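Local coordinates for protein Glucose/sorbosone dehydrogenases (Escherichia coli K12, PDB 2G8S) that belongs to the glucose/sorbosone dehydrogenase family, folds as a six-bladed beta propeller built from antiparallel sheets and carries a bound calcium ion, at residues Gln288-Phe292 and Val303-Asn307; Pro263-Trp267 and Val311-Arg316; Ile317-Gln323 and Glu346-Val350; Arg81-Leu85 and Thr170-Glu174. All blocks are in the same frame, centred on the assembly; numbering follows the deposited sequence.

Overall arrangement
In this six-bladed propeller, contact 1 lies inside one blade: two neighbouring strands pair through their backbones, with buried Leu291, Met304 and Val306 on one face and a lysine-serine link beside Phe292 on the other. Contacts 2, 3 and 4 each bridge adjacent blades through side chains and water. Contacts 1 and 2 share a sheet and touch where Ser305 and Lys290 meet Asp314; contact 2 adds an aromatic cluster and a carboxylate link. Contact 3 follows on in sequence and combines buried leucine-valine packing with an arginine-glutamate salt bridge. The first three are partly buried; contact 4, on the surface across the chain's centre from contacts 2 and 3, joins two other blades and is largely polar.

Contact 1: Gln288-Phe292 and Val303-Asn307; sequences QQKLF and VMSVN. With EDO (1,2-ethanediol), chain P.
Phe292 and Val303 stand side by side and point the same way, with the ring corner CE1 of Phe292 3.7 Å from CG1 of Val303 and the valine's other methyl, CG2, against the same corner. On this face too, Lys290 reaches to Ser305. The lysine chain bends at its second torsion (chi2 -62°), which carries CD across the carbonyl oxygen of Met304 and lets NZ donate to Ser305 OG at 2.8 Å. Asp314 of the next strand takes both polar ends, in a salt bridge with Lys290 NZ and a hydrogen bond with Ser305 OG. The two strands form an antiparallel hairpin in the middle of a four-stranded propeller blade. Leu291 and Met304 are a hydrogen-bonded pair: Leu291 N meets Met304 O at 2.9 Å, and Met304 N meets Leu291 O at 2.8 Å. Their side chains, both buried, lie on the other face. There CG2 of Val306 presses on CB of Leu291 at 3.5 Å, and Trp212 and Phe278 pack against both residues. The Met304 side chain, a selenomethionine, leads away toward Phe265 and Trp267 of the adjacent blade. An almost straight bond from Val306 N to Gln289 O (3.0 Å) continues the pairing.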
loop_
_atom_site.group_PDB
_atom_site.type_symbol
_atom_site.label_atom_id
_atom_site.label_comp_id
_atom_site.label_asym_id
_atom_site.label_seq_id
_atom_site.Cartn_x
_atom_site.Cartn_y
_atom_site.Cartn_z
ATOM N N GLN A 288 -14.707 -9.411 -13.811
ATOM C CA GLN A 288 -15.496 -8.254 -13.397
ATOM C C GLN A 288 -15.997 -8.413 -11.959
ATOM O O GLN A 288 -16.347 -9.513 -11.531
ATOM C CB GLN A 288 -16.688 -8.056 -14.332
ATOM C CG GLN A 288 -16.332 -7.243 -15.580
ATOM C CD GLN A 288 -16.311 -5.741 -15.316
ATOM O OE1 GLN A 288 -16.197 -5.301 -14.169
ATOM N NE2 GLN A 288 -16.417 -4.946 -16.382
ATOM N N GLN A 289 -16.012 -7.306 -11.218
ATOM C CA GLN A 289 -16.513 -7.284 -9.833
ATOM C C GLN A 289 -15.664 -8.128 -8.893
ATOM O O GLN A 289 -16.173 -8.732 -7.942
ATOM C CB GLN A 289 -18.004 -7.672 -9.758
ATOM C CG GLN A 289 -18.861 -6.775 -10.635
ATOM C CD GLN A 289 -20.359 -6.969 -10.443
ATOM O OE1 GLN A 289 -20.815 -7.870 -9.727
ATOM N NE2 GLN A 289 -21.135 -6.111 -11.096
ATOM N N LYS A 290 -14.366 -8.195 -9.185
ATOM C CA LYS A 290 -13.419 -8.916 -8.330
ATOM C C LYS A 290 -12.393 -7.981 -7.706
ATOM O O LYS A 290 -12.138 -6.881 -8.213
ATOM C CB LYS A 290 -12.673 -10.003 -9.105
ATOM C CG LYS A 290 -13.538 -11.055 -9.766
ATOM C CD LYS A 290 -14.355 -11.870 -8.804
ATOM C CE LYS A 290 -15.230 -12.856 -9.571
ATOM N NZ LYS A 290 -16.205 -13.461 -8.650
ATOM N N LEU A 291 -11.813 -8.441 -6.608
ATOM C CA LEU A 291 -10.715 -7.771 -5.942
ATOM C C LEU A 291 -9.609 -8.810 -5.778
ATOM O O LEU A 291 -9.854 -9.907 -5.262
ATOM C CB LEU A 291 -11.170 -7.276 -4.571
ATOM C CG LEU A 291 -10.120 -6.788 -3.572
ATOM C CD1 LEU A 291 -9.361 -5.584 -4.123
ATOM C CD2 LEU A 291 -10.826 -6.449 -2.259
ATOM N N PHE A 292 -8.399 -8.460 -6.212
ATOM C CA PHE A 292 -7.253 -9.362 -6.167
ATOM C C PHE A 292 -6.289 -8.827 -5.138
ATOM O O PHE A 292 -5.935 -7.653 -5.191
ATOM C CB PHE A 292 -6.571 -9.430 -7.541
ATOM C CG PHE A 292 -7.425 -10.069 -8.594
ATOM C CD1 PHE A 292 -7.339 -11.445 -8.835
ATOM C CD2 PHE A 292 -8.330 -9.304 -9.330
ATOM C CE1 PHE A 292 -8.133 -12.056 -9.787
ATOM C CE2 PHE A 292 -9.138 -9.909 -10.303
ATOM C CZ PHE A 292 -9.043 -11.284 -10.532
ATOM N N VAL A 303 -8.353 -14.180 -4.704
ATOM C CA VAL A 303 -9.376 -13.692 -5.616
ATOM C C VAL A 303 -10.665 -13.556 -4.822
ATOM O O VAL A 303 -11.134 -14.535 -4.234
ATOM C CB VAL A 303 -9.613 -14.657 -6.789
ATOM C CG1 VAL A 303 -10.586 -14.035 -7.784
ATOM C CG2 VAL A 303 -8.297 -14.982 -7.464
HETATM N N MSE A 304 -11.222 -12.346 -4.797
HETATM C CA MSE A 304 -12.417 -12.103 -3.999
HETATM C C MSE A 304 -13.531 -11.501 -4.824
HETATM O O MSE A 304 -13.280 -10.770 -5.782
HETATM C CB MSE A 304 -12.089 -11.192 -2.819
HETATM C CG MSE A 304 -10.868 -11.645 -2.043
HETATM SE SE MSE A 304 -10.608 -10.692 -0.441
HETATM C CE MSE A 304 -11.942 -11.661 0.652
ATOM N N SER A 305 -14.766 -11.839 -4.449
ATOM C CA SER A 305 -15.959 -11.277 -5.083
ATOM C C SER A 305 -16.359 -10.031 -4.302
ATOM O O SER A 305 -16.517 -10.090 -3.075
ATOM C CB SER A 305 -17.110 -12.289 -5.037
ATOM O OG SER A 305 -16.905 -13.338 -5.960
ATOM N N VAL A 306 -16.500 -8.906 -5.002
ATOM C CA VAL A 306 -16.889 -7.655 -4.363
ATOM C C VAL A 306 -18.391 -7.458 -4.564
ATOM O O VAL A 306 -18.885 -7.555 -5.689
ATOM C CB VAL A 306 -16.135 -6.444 -4.964
ATOM C CG1 VAL A 306 -16.563 -5.131 -4.277
ATOM C CG2 VAL A 306 -14.636 -6.640 -4.825
ATOM N N ASN A 307 -19.094 -7.186 -3.467
ATOM C CA ASN A 307 -20.553 -7.119 -3.459
ATOM C C ASN A 307 -20.961 -5.891 -2.645
ATOM O O ASN A 307 -21.242 -5.995 -1.449
ATOM C CB ASN A 307 -21.105 -8.420 -2.846
ATOM C CG ASN A 307 -22.626 -8.448 -2.747
ATOM O OD1 ASN A 307 -23.335 -7.794 -3.516
ATOM N ND2 ASN A 307 -23.135 -9.236 -1.797
HETATM C C1 EDO P . -20.708 -2.852 -12.274
HETATM O O1 EDO P . -20.067 -4.022 -12.806
HETATM C C2 EDO P . -22.194 -3.135 -12.086
HETATM O O2 EDO P . -22.768 -3.462 -13.352
HETATM O O HOH W 1 -20.138 -9.560 -6.962
#

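Contact 2: Pro263-Trp267 and Val311-Arg316; sequences PVFYW and VTEDGR
Phe265 crosses Val311 at about a right angle, and this is the tight end of the contact. CB of Phe265 sits 3.7 Å from CG1 of Val311, while the ring turns its edge to the valine's backbone, CD1 of Phe265 coming to 3.4 Å from Val311 O. The methyl that does the touching, CG1, is the one wedged between the backbone N and carbonyl carbon of Val311 (chi1 66°). Phe265 also props the neighbouring indole: its CE2 stands 3.4 Å above the ring plane of Trp267, offset toward the rim. Strands 265-267 and 310-317 are the outermost strands of two successive propeller blades, so this is a seam between sheets, joined by side chains. A classic beta bulge marks each, Val264 and Phe265 facing Ile224 at the start of the first, and Asp314 and Gly315 facing Val303 in the second. Further along, the packing gives way to polar links. NE1 of Trp267 donates to Glu313 OE1 at 2.9 Å, close to its own ring plane, with the indole and carboxylate planes 48° apart. The other oxygen, Glu313 OE2, is met from above the carboxylate plane by Arg316 NE at 2.8 Å in a salt bridge; Arg316 NH1 turns to Asp298 and Asp300. Beyond the other end of the phenylalanine the fit is slacker: CG2 of Val264 stays 4.2 Å from CG1 of Val311, and a water spans the backbones, donating a hydrogen bond to Val264 O (2.7 Å) and accepting one from Val311 N (3.0 Å).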
loop_
_atom_site.group_PDB
_atom_site.type_symbol
_atom_site.label_atom_id
_atom_site.label_comp_id
_atom_site.label_asym_id
_atom_site.label_seq_id
_atom_site.Cartn_x
_atom_site.Cartn_y
_atom_site.Cartn_z
ATOM N N PRO A 263 -13.663 -4.518 10.566
ATOM C CA PRO A 263 -13.285 -4.693 9.162
ATOM C C PRO A 263 -14.439 -5.323 8.386
ATOM O O PRO A 263 -15.351 -5.895 8.990
ATOM C CB PRO A 263 -12.121 -5.683 9.245
ATOM C CG PRO A 263 -12.450 -6.514 10.472
ATOM C CD PRO A 263 -13.015 -5.510 11.448
ATOM N N VAL A 264 -14.414 -5.201 7.064
ATOM C CA VAL A 264 -15.400 -5.885 6.251
ATOM C C VAL A 264 -14.984 -7.323 5.945
ATOM O O VAL A 264 -15.794 -8.115 5.480
ATOM C CB VAL A 264 -15.746 -5.116 4.954
ATOM C CG1 VAL A 264 -16.328 -3.746 5.298
ATOM C CG2 VAL A 264 -14.528 -4.978 4.034
ATOM N N PHE A 265 -13.717 -7.647 6.199
ATOM C CA PHE A 265 -13.223 -9.016 6.090
ATOM C C PHE A 265 -12.025 -9.174 7.003
ATOM O O PHE A 265 -11.233 -8.247 7.168
ATOM C CB PHE A 265 -12.813 -9.329 4.640
ATOM C CG PHE A 265 -12.791 -10.797 4.320
ATOM C CD1 PHE A 265 -13.938 -11.424 3.845
ATOM C CD2 PHE A 265 -11.638 -11.559 4.517
ATOM C CE1 PHE A 265 -13.939 -12.789 3.563
ATOM C CE2 PHE A 265 -11.630 -12.931 4.240
ATOM C CZ PHE A 265 -12.779 -13.545 3.762
ATOM N N TYR A 266 -11.896 -10.346 7.610
ATOM C CA TYR A 266 -10.684 -10.659 8.354
ATOM C C TYR A 266 -10.303 -12.116 8.146
ATOM O O TYR A 266 -11.150 -12.951 7.781
ATOM C CB TYR A 266 -10.812 -10.324 9.852
ATOM C CG TYR A 266 -11.977 -11.018 10.524
ATOM C CD1 TYR A 266 -11.830 -12.284 11.102
ATOM C CD2 TYR A 266 -13.239 -10.411 10.557
ATOM C CE1 TYR A 266 -12.919 -12.923 11.702
ATOM C CE2 TYR A 266 -14.321 -11.034 11.148
ATOM C CZ TYR A 266 -14.158 -12.286 11.716
ATOM O OH TYR A 266 -15.248 -12.889 12.291
ATOM N N TRP A 267 -9.020 -12.401 8.346
ATOM C CA TRP A 267 -8.510 -13.764 8.284
ATOM C C TRP A 267 -7.883 -14.101 9.623
ATOM O O TRP A 267 -6.906 -13.461 10.028
ATOM C CB TRP A 267 -7.411 -13.897 7.226
ATOM C CG TRP A 267 -7.809 -13.711 5.787
ATOM C CD1 TRP A 267 -8.065 -14.701 4.874
ATOM C CD2 TRP A 267 -7.912 -12.473 5.071
ATOM N NE1 TRP A 267 -8.348 -14.156 3.644
ATOM C CE2 TRP A 267 -8.256 -12.788 3.733
ATOM C CE3 TRP A 267 -7.745 -11.125 5.427
ATOM C CZ2 TRP A 267 -8.450 -11.802 2.757
ATOM C CZ3 TRP A 267 -7.941 -10.139 4.449
ATOM C CH2 TRP A 267 -8.283 -10.488 3.132
ATOM N N VAL A 311 -17.477 -8.439 0.830
ATOM C CA VAL A 311 -16.486 -9.158 0.055
ATOM C C VAL A 311 -16.395 -10.607 0.547
ATOM O O VAL A 311 -16.522 -10.873 1.755
ATOM C CB VAL A 311 -15.130 -8.386 0.071
ATOM C CG1 VAL A 311 -14.518 -8.351 1.464
ATOM C CG2 VAL A 311 -14.175 -8.904 -0.952
ATOM N N THR A 312 -16.256 -11.542 -0.393
ATOM C CA THR A 312 -16.093 -12.965 -0.058
ATOM C C THR A 312 -14.907 -13.533 -0.829
ATOM O O THR A 312 -14.545 -13.007 -1.885
ATOM C CB THR A 312 -17.362 -13.797 -0.355
ATOM O OG1 THR A 312 -17.716 -13.680 -1.733
ATOM C CG2 THR A 312 -18.532 -13.343 0.514
ATOM N N GLU A 313 -14.309 -14.606 -0.315
ATOM C CA GLU A 313 -13.120 -15.179 -0.946
ATOM C C GLU A 313 -13.508 -16.275 -1.945
ATOM O O GLU A 313 -14.120 -17.274 -1.564
ATOM C CB GLU A 313 -12.139 -15.711 0.113
ATOM C CG GLU A 313 -10.857 -16.258 -0.496
ATOM C CD GLU A 313 -9.718 -16.467 0.495
ATOM O OE1 GLU A 313 -9.573 -15.665 1.449
ATOM O OE2 GLU A 313 -8.924 -17.411 0.282
ATOM N N ASP A 314 -13.164 -16.079 -3.219
ATOM C CA ASP A 314 -13.418 -17.102 -4.242
ATOM C C ASP A 314 -12.401 -18.230 -4.153
ATOM O O ASP A 314 -12.734 -19.406 -4.333
ATOM C CB ASP A 314 -13.296 -16.524 -5.641
ATOM C CG ASP A 314 -14.343 -15.486 -5.965
ATOM O OD1 ASP A 314 -15.215 -15.163 -5.130
ATOM O OD2 ASP A 314 -14.265 -14.988 -7.109
ATOM N N GLY A 315 -11.151 -17.861 -3.904
ATOM C CA GLY A 315 -10.059 -18.823 -3.899
ATOM C C GLY A 315 -8.735 -18.136 -4.159
ATOM O O GLY A 315 -8.611 -16.927 -3.975
ATOM N N ARG A 316 -7.745 -18.927 -4.564
ATOM C CA ARG A 316 -6.370 -18.458 -4.736
ATOM C C ARG A 316 -5.847 -18.780 -6.120
ATOM O O ARG A 316 -6.233 -19.791 -6.724
ATOM C CB ARG A 316 -5.449 -19.131 -3.715
ATOM C CG ARG A 316 -5.874 -18.991 -2.256
ATOM C CD ARG A 316 -5.875 -17.533 -1.792
ATOM N NE ARG A 316 -6.228 -17.411 -0.379
ATOM C CZ ARG A 316 -5.361 -17.215 0.610
ATOM N NH1 ARG A 316 -4.058 -17.111 0.365
ATOM N NH2 ARG A 316 -5.805 -17.115 1.866
HETATM O O HOH W 2 -17.946 -8.510 3.832
#

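Contact 3: Ile317-Gln323 and Glu346-Val350; sequences ILTDRGQ and ELLKV. With EDO (1,2-ethanediol), chain I; EDO (1,2-ethanediol), chain L.
Arg321 and Glu346 form a two-pronged salt bridge between adjacent propeller blades, joining the loop that leaves strand 310-317 to the third strand of the next blade. A chi3 bend in Arg321 (83°) brings its guanidinium end-on to the carboxylate: NH1 donates to Glu346 OE1 and NH2 to Glu346 OE2, both at 2.9 Å and nearly straight. Each oxygen is approached on its syn side, although the two planes are twisted 31° apart. Leu348 slides past the arginine in the opposite direction and lays CD2 over one guanidinium face, 3.6 Å above its plane. Along another edge, an ethanediol, probably from the crystallisation liquor, accepts from Arg321 NE and NH2. Gln323 is tied to both partners: its NE2 donates to the backbone O of Arg321 at 3.0 Å, and a water donates to Gln323 OE1 and Glu346 OE1. Below this polar layer the packing is buried but looser. CD1 of Leu318 lies 4.4 Å from CD1 of Leu348, and CD2 of Leu318 is equally far from CG2 of Val350. Val12 of strand 8-17 touches both Arg321 and Glu346. That N-terminal strand completes the blade beside C-terminal strand 345-352, the "Velcro" closure of beta propellers.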
loop_
_atom_site.group_PDB
_atom_site.type_symbol
_atom_site.label_atom_id
_atom_site.label_comp_id
_atom_site.label_asym_id
_atom_site.label_seq_id
_atom_site.Cartn_x
_atom_site.Cartn_y
_atom_site.Cartn_z
ATOM N N ILE A 317 -4.970 -17.909 -6.616
ATOM C CA ILE A 317 -4.235 -18.144 -7.859
ATOM C C ILE A 317 -2.737 -17.915 -7.623
ATOM O O ILE A 317 -2.349 -17.275 -6.646
ATOM C CB ILE A 317 -4.773 -17.278 -9.034
ATOM C CG1 ILE A 317 -4.615 -15.782 -8.742
ATOM C CG2 ILE A 317 -6.240 -17.653 -9.359
ATOM C CD1 ILE A 317 -4.980 -14.857 -9.913
ATOM N N LEU A 318 -1.905 -18.465 -8.510
ATOM C CA LEU A 318 -0.433 -18.366 -8.433
ATOM C C LEU A 318 0.223 -19.199 -7.321
ATOM O O LEU A 318 1.447 -19.174 -7.170
ATOM C CB LEU A 318 0.040 -16.901 -8.357
ATOM C CG LEU A 318 -0.435 -15.897 -9.410
ATOM C CD1 LEU A 318 0.171 -14.531 -9.161
ATOM C CD2 LEU A 318 -0.091 -16.374 -10.795
ATOM N N THR A 319 -0.571 -19.964 -6.572
ATOM C CA THR A 319 -0.020 -20.756 -5.471
ATOM C C THR A 319 1.056 -21.735 -5.938
ATOM O O THR A 319 2.025 -21.982 -5.218
ATOM C CB THR A 319 -1.115 -21.534 -4.715
ATOM O OG1 THR A 319 -2.248 -20.683 -4.514
ATOM C CG2 THR A 319 -0.602 -22.008 -3.360
ATOM N N ASP A 320 0.898 -22.271 -7.145
ATOM C CA ASP A 320 1.877 -23.242 -7.640
ATOM C C ASP A 320 3.262 -22.665 -7.966
ATOM O O ASP A 320 4.217 -23.423 -8.164
ATOM C CB ASP A 320 1.306 -24.062 -8.808
ATOM C CG ASP A 320 0.932 -23.221 -10.022
ATOM O OD1 ASP A 320 1.079 -21.981 -10.007
ATOM O OD2 ASP A 320 0.464 -23.824 -11.020
ATOM N N ARG A 321 3.382 -21.337 -8.009
ATOM C CA ARG A 321 4.668 -20.711 -8.350
ATOM C C ARG A 321 5.598 -20.548 -7.145
ATOM O O ARG A 321 6.800 -20.335 -7.310
ATOM C CB ARG A 321 4.468 -19.354 -9.034
ATOM C CG ARG A 321 3.627 -19.423 -10.310
ATOM C CD ARG A 321 3.675 -18.118 -11.097
ATOM N NE ARG A 321 4.863 -18.043 -11.957
ATOM C CZ ARG A 321 5.943 -17.309 -11.702
ATOM N NH1 ARG A 321 6.009 -16.558 -10.604
ATOM N NH2 ARG A 321 6.962 -17.308 -12.555
ATOM N N GLY A 322 5.030 -20.605 -5.942
ATOM C CA GLY A 322 5.810 -20.578 -4.707
ATOM C C GLY A 322 6.501 -19.270 -4.383
ATOM O O GLY A 322 7.467 -19.262 -3.612
ATOM N N GLN A 323 6.004 -18.161 -4.941
ATOM C CA GLN A 323 6.611 -16.847 -4.740
ATOM C C GLN A 323 5.767 -15.959 -3.837
ATOM O O GLN A 323 4.543 -15.872 -4.005
ATOM C CB GLN A 323 6.826 -16.140 -6.082
ATOM C CG GLN A 323 7.568 -16.980 -7.117
ATOM C CD GLN A 323 8.965 -17.392 -6.668
ATOM O OE1 GLN A 323 9.852 -16.548 -6.491
ATOM N NE2 GLN A 323 9.167 -18.693 -6.479
ATOM N N GLU A 346 9.991 -10.965 -9.606
ATOM C CA GLU A 346 9.443 -10.950 -10.958
ATOM C C GLU A 346 8.327 -9.932 -11.098
ATOM O O GLU A 346 7.601 -9.648 -10.137
ATOM C CB GLU A 346 8.876 -12.323 -11.310
ATOM C CG GLU A 346 9.873 -13.468 -11.369
ATOM C CD GLU A 346 9.153 -14.806 -11.315
ATOM O OE1 GLU A 346 8.464 -15.068 -10.306
ATOM O OE2 GLU A 346 9.256 -15.586 -12.278
ATOM N N LEU A 347 8.197 -9.407 -12.312
ATOM C CA LEU A 347 7.000 -8.714 -12.770
ATOM C C LEU A 347 6.263 -9.696 -13.668
ATOM O O LEU A 347 6.826 -10.172 -14.663
ATOM C CB LEU A 347 7.381 -7.466 -13.560
ATOM C CG LEU A 347 6.265 -6.763 -14.345
ATOM C CD1 LEU A 347 5.237 -6.111 -13.418
ATOM C CD2 LEU A 347 6.891 -5.746 -15.302
ATOM N N LEU A 348 5.016 -10.001 -13.295
ATOM C CA LEU A 348 4.199 -10.987 -13.990
ATOM C C LEU A 348 2.985 -10.329 -14.614
ATOM O O LEU A 348 2.408 -9.415 -14.031
ATOM C CB LEU A 348 3.703 -12.038 -13.000
ATOM C CG LEU A 348 4.728 -12.723 -12.089
ATOM C CD1 LEU A 348 4.053 -13.584 -11.026
ATOM C CD2 LEU A 348 5.684 -13.561 -12.919
ATOM N N LYS A 349 2.605 -10.819 -15.796
ATOM C CA LYS A 349 1.381 -10.399 -16.475
ATOM C C LYS A 349 0.450 -11.604 -16.456
ATOM O O LYS A 349 0.799 -12.681 -16.966
ATOM C CB LYS A 349 1.694 -9.966 -17.912
ATOM C CG LYS A 349 0.487 -9.477 -18.726
ATOM C CD LYS A 349 0.966 -8.910 -20.052
ATOM C CE LYS A 349 -0.186 -8.419 -20.914
ATOM N NZ LYS A 349 0.309 -7.836 -22.193
ATOM N N VAL A 350 -0.721 -11.418 -15.849
ATOM C CA VAL A 350 -1.590 -12.535 -15.484
ATOM C C VAL A 350 -2.976 -12.361 -16.099
ATOM O O VAL A 350 -3.508 -11.253 -16.139
ATOM C CB VAL A 350 -1.692 -12.665 -13.932
ATOM C CG1 VAL A 350 -2.552 -13.863 -13.535
ATOM C CG2 VAL A 350 -0.302 -12.774 -13.288
HETATM C C1 EDO I . 5.630 -18.512 -15.890
HETATM O O1 EDO I . 6.707 -18.991 -15.070
HETATM C C2 EDO I . 4.436 -19.447 -15.778
HETATM O O2 EDO I . 4.056 -19.561 -14.396
HETATM C C1 EDO L . 3.935 -6.356 -22.802
HETATM O O1 EDO L . 3.127 -7.471 -22.416
HETATM C C2 EDO L . 3.428 -5.094 -22.120
HETATM O O2 EDO L . 2.784 -5.435 -20.888
HETATM O O HOH W 3 9.656 -14.311 -7.997
#

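Contact 4: Arg81-Leu85 and Thr170-Glu174; sequences RRIWL and TDQGE. With EDO (1,2-ethanediol), chain J.
A single water holds three groups together: it accepts from NH1 of Arg82 and from NE1 of Trp84, both at 3.0 Å, and donates to the carbonyl oxygen of Asp171 at 2.6 Å. It thus links adjacent blades of the beta propeller, the first two residues lying on strand 82-90 and the third in the turn that follows strand 165-170. NH1 of Arg82 has a direct partner as well, Gln172 OE1 at 2.8 Å. That bond is almost perfectly straight and lies in the guanidinium plane, yet the nitrogen stands above the amide plane of Gln172; the two flat groups are turned 83° against each other. The arginine chain runs out extended and bends only at chi3 (-70°), which swings the guanidinium across to the glutamine. Gln172 starts off away from the strand and folds back at chi2 to bring its oxygen in. Tyr102, on the neighbouring strand of the same blade, adds a cation-pi contact to Arg82. Beside this polar group, the six-membered ring of Trp84 abuts the turn: CZ2 comes to 3.5 Å from Asp171 O, and CH2 meets Gly173 N edge-on at 3.9 Å. Within the type I turn from Thr170 to Gly173, Thr170 OG1 accepts from Gln172 N at 3.2 Å, which makes an ST turn, and it accepts from Glu174 N as well, at 3.1 Å.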
loop_
_atom_site.group_PDB
_atom_site.type_symbol
_atom_site.label_atom_id
_atom_site.label_comp_id
_atom_site.label_asym_id
_atom_site.label_seq_id
_atom_site.Cartn_x
_atom_site.Cartn_y
_atom_site.Cartn_z
ATOM N N ARG A 81 3.579 15.936 -15.181
ATOM C CA ARG A 81 4.552 14.839 -15.087
ATOM C C ARG A 81 5.027 14.568 -13.655
ATOM O O ARG A 81 6.102 14.002 -13.445
ATOM C CB ARG A 81 5.739 15.053 -16.040
ATOM C CG ARG A 81 5.302 15.048 -17.506
ATOM C CD ARG A 81 6.478 14.972 -18.460
ATOM N NE ARG A 81 7.219 13.717 -18.358
ATOM C CZ ARG A 81 6.853 12.562 -18.915
ATOM N NH1 ARG A 81 5.729 12.471 -19.621
ATOM N NH2 ARG A 81 7.618 11.491 -18.763
ATOM N N ARG A 82 4.195 14.944 -12.684
ATOM C CA ARG A 82 4.540 14.775 -11.283
ATOM C C ARG A 82 4.381 13.326 -10.844
ATOM O O ARG A 82 3.359 12.689 -11.119
ATOM C CB ARG A 82 3.701 15.710 -10.421
ATOM C CG ARG A 82 3.996 15.606 -8.937
ATOM C CD ARG A 82 3.102 16.537 -8.169
ATOM N NE ARG A 82 3.455 17.941 -8.385
ATOM C CZ ARG A 82 2.819 18.969 -7.829
ATOM N NH1 ARG A 82 1.771 18.755 -7.043
ATOM N NH2 ARG A 82 3.225 20.211 -8.077
ATOM N N ILE A 83 5.409 12.809 -10.172
ATOM C CA ILE A 83 5.334 11.486 -9.560
ATOM C C ILE A 83 5.627 11.594 -8.072
ATOM O O ILE A 83 6.450 12.412 -7.650
ATOM C CB ILE A 83 6.228 10.423 -10.259
ATOM C CG1 ILE A 83 7.711 10.648 -9.993
ATOM C CG2 ILE A 83 5.919 10.355 -11.750
ATOM C CD1 ILE A 83 8.560 9.390 -10.245
ATOM N N TRP A 84 4.892 10.809 -7.292
ATOM C CA TRP A 84 5.031 10.775 -5.843
ATOM C C TRP A 84 5.732 9.497 -5.409
ATOM O O TRP A 84 5.499 8.426 -5.985
ATOM C CB TRP A 84 3.647 10.837 -5.182
ATOM C CG TRP A 84 2.976 12.178 -5.263
ATOM C CD1 TRP A 84 2.456 12.788 -6.380
ATOM C CD2 TRP A 84 2.757 13.082 -4.174
ATOM N NE1 TRP A 84 1.926 14.020 -6.046
ATOM C CE2 TRP A 84 2.096 14.224 -4.698
ATOM C CE3 TRP A 84 3.049 13.037 -2.800
ATOM C CZ2 TRP A 84 1.713 15.308 -3.884
ATOM C CZ3 TRP A 84 2.684 14.112 -1.997
ATOM C CH2 TRP A 84 2.019 15.232 -2.540
ATOM N N LEU A 85 6.585 9.607 -4.392
ATOM C CA LEU A 85 7.265 8.442 -3.819
ATOM C C LEU A 85 7.113 8.446 -2.304
ATOM O O LEU A 85 7.071 9.513 -1.673
ATOM C CB LEU A 85 8.766 8.442 -4.144
ATOM C CG LEU A 85 9.195 8.450 -5.618
ATOM C CD1 LEU A 85 10.695 8.713 -5.773
ATOM C CD2 LEU A 85 8.830 7.120 -6.282
ATOM N N THR A 170 -4.397 17.216 0.871
ATOM C CA THR A 170 -4.831 17.601 -0.471
ATOM C C THR A 170 -3.874 16.952 -1.466
ATOM O O THR A 170 -2.790 16.472 -1.090
ATOM C CB THR A 170 -4.801 19.133 -0.704
ATOM O OG1 THR A 170 -3.438 19.580 -0.786
ATOM C CG2 THR A 170 -5.544 19.866 0.405
ATOM N N ASP A 171 -4.253 16.968 -2.738
ATOM C CA ASP A 171 -3.404 16.379 -3.768
ATOM C C ASP A 171 -2.105 17.166 -3.998
ATOM O O ASP A 171 -1.285 16.775 -4.826
ATOM C CB ASP A 171 -4.191 16.140 -5.071
ATOM C CG ASP A 171 -4.772 17.420 -5.671
ATOM O OD1 ASP A 171 -4.367 18.529 -5.263
ATOM O OD2 ASP A 171 -5.637 17.304 -6.571
ATOM N N GLN A 172 -1.921 18.254 -3.244
ATOM C CA GLN A 172 -0.673 19.035 -3.252
ATOM C C GLN A 172 0.171 18.797 -1.997
ATOM O O GLN A 172 1.282 19.334 -1.859
ATOM C CB GLN A 172 -0.986 20.531 -3.398
ATOM C CG GLN A 172 -1.710 20.896 -4.694
ATOM C CD GLN A 172 -0.828 20.798 -5.937
ATOM O OE1 GLN A 172 0.401 20.827 -5.857
ATOM N NE2 GLN A 172 -1.462 20.700 -7.094
ATOM N N GLY A 173 -0.362 18.001 -1.074
ATOM C CA GLY A 173 0.335 17.703 0.171
ATOM C C GLY A 173 0.044 18.671 1.306
ATOM O O GLY A 173 0.766 18.686 2.301
ATOM N N GLU A 174 -1.011 19.471 1.156
ATOM C CA GLU A 174 -1.420 20.421 2.193
ATOM C C GLU A 174 -2.445 19.782 3.125
ATOM O O GLU A 174 -3.047 18.756 2.792
ATOM C CB GLU A 174 -2.014 21.694 1.565
ATOM C CG GLU A 174 -1.090 22.400 0.575
ATOM C CD GLU A 174 0.078 23.121 1.236
ATOM O OE1 GLU A 174 0.073 23.295 2.476
ATOM O OE2 GLU A 174 1.008 23.527 0.504
HETATM C C1 EDO J . 5.631 8.860 -20.271
HETATM O O1 EDO J . 6.738 9.671 -20.676
HETATM C C2 EDO J . 4.428 9.160 -21.155
HETATM O O2 EDO J . 4.069 10.543 -21.039
HETATM O O HOH W 4 0.178 16.261 -6.909
#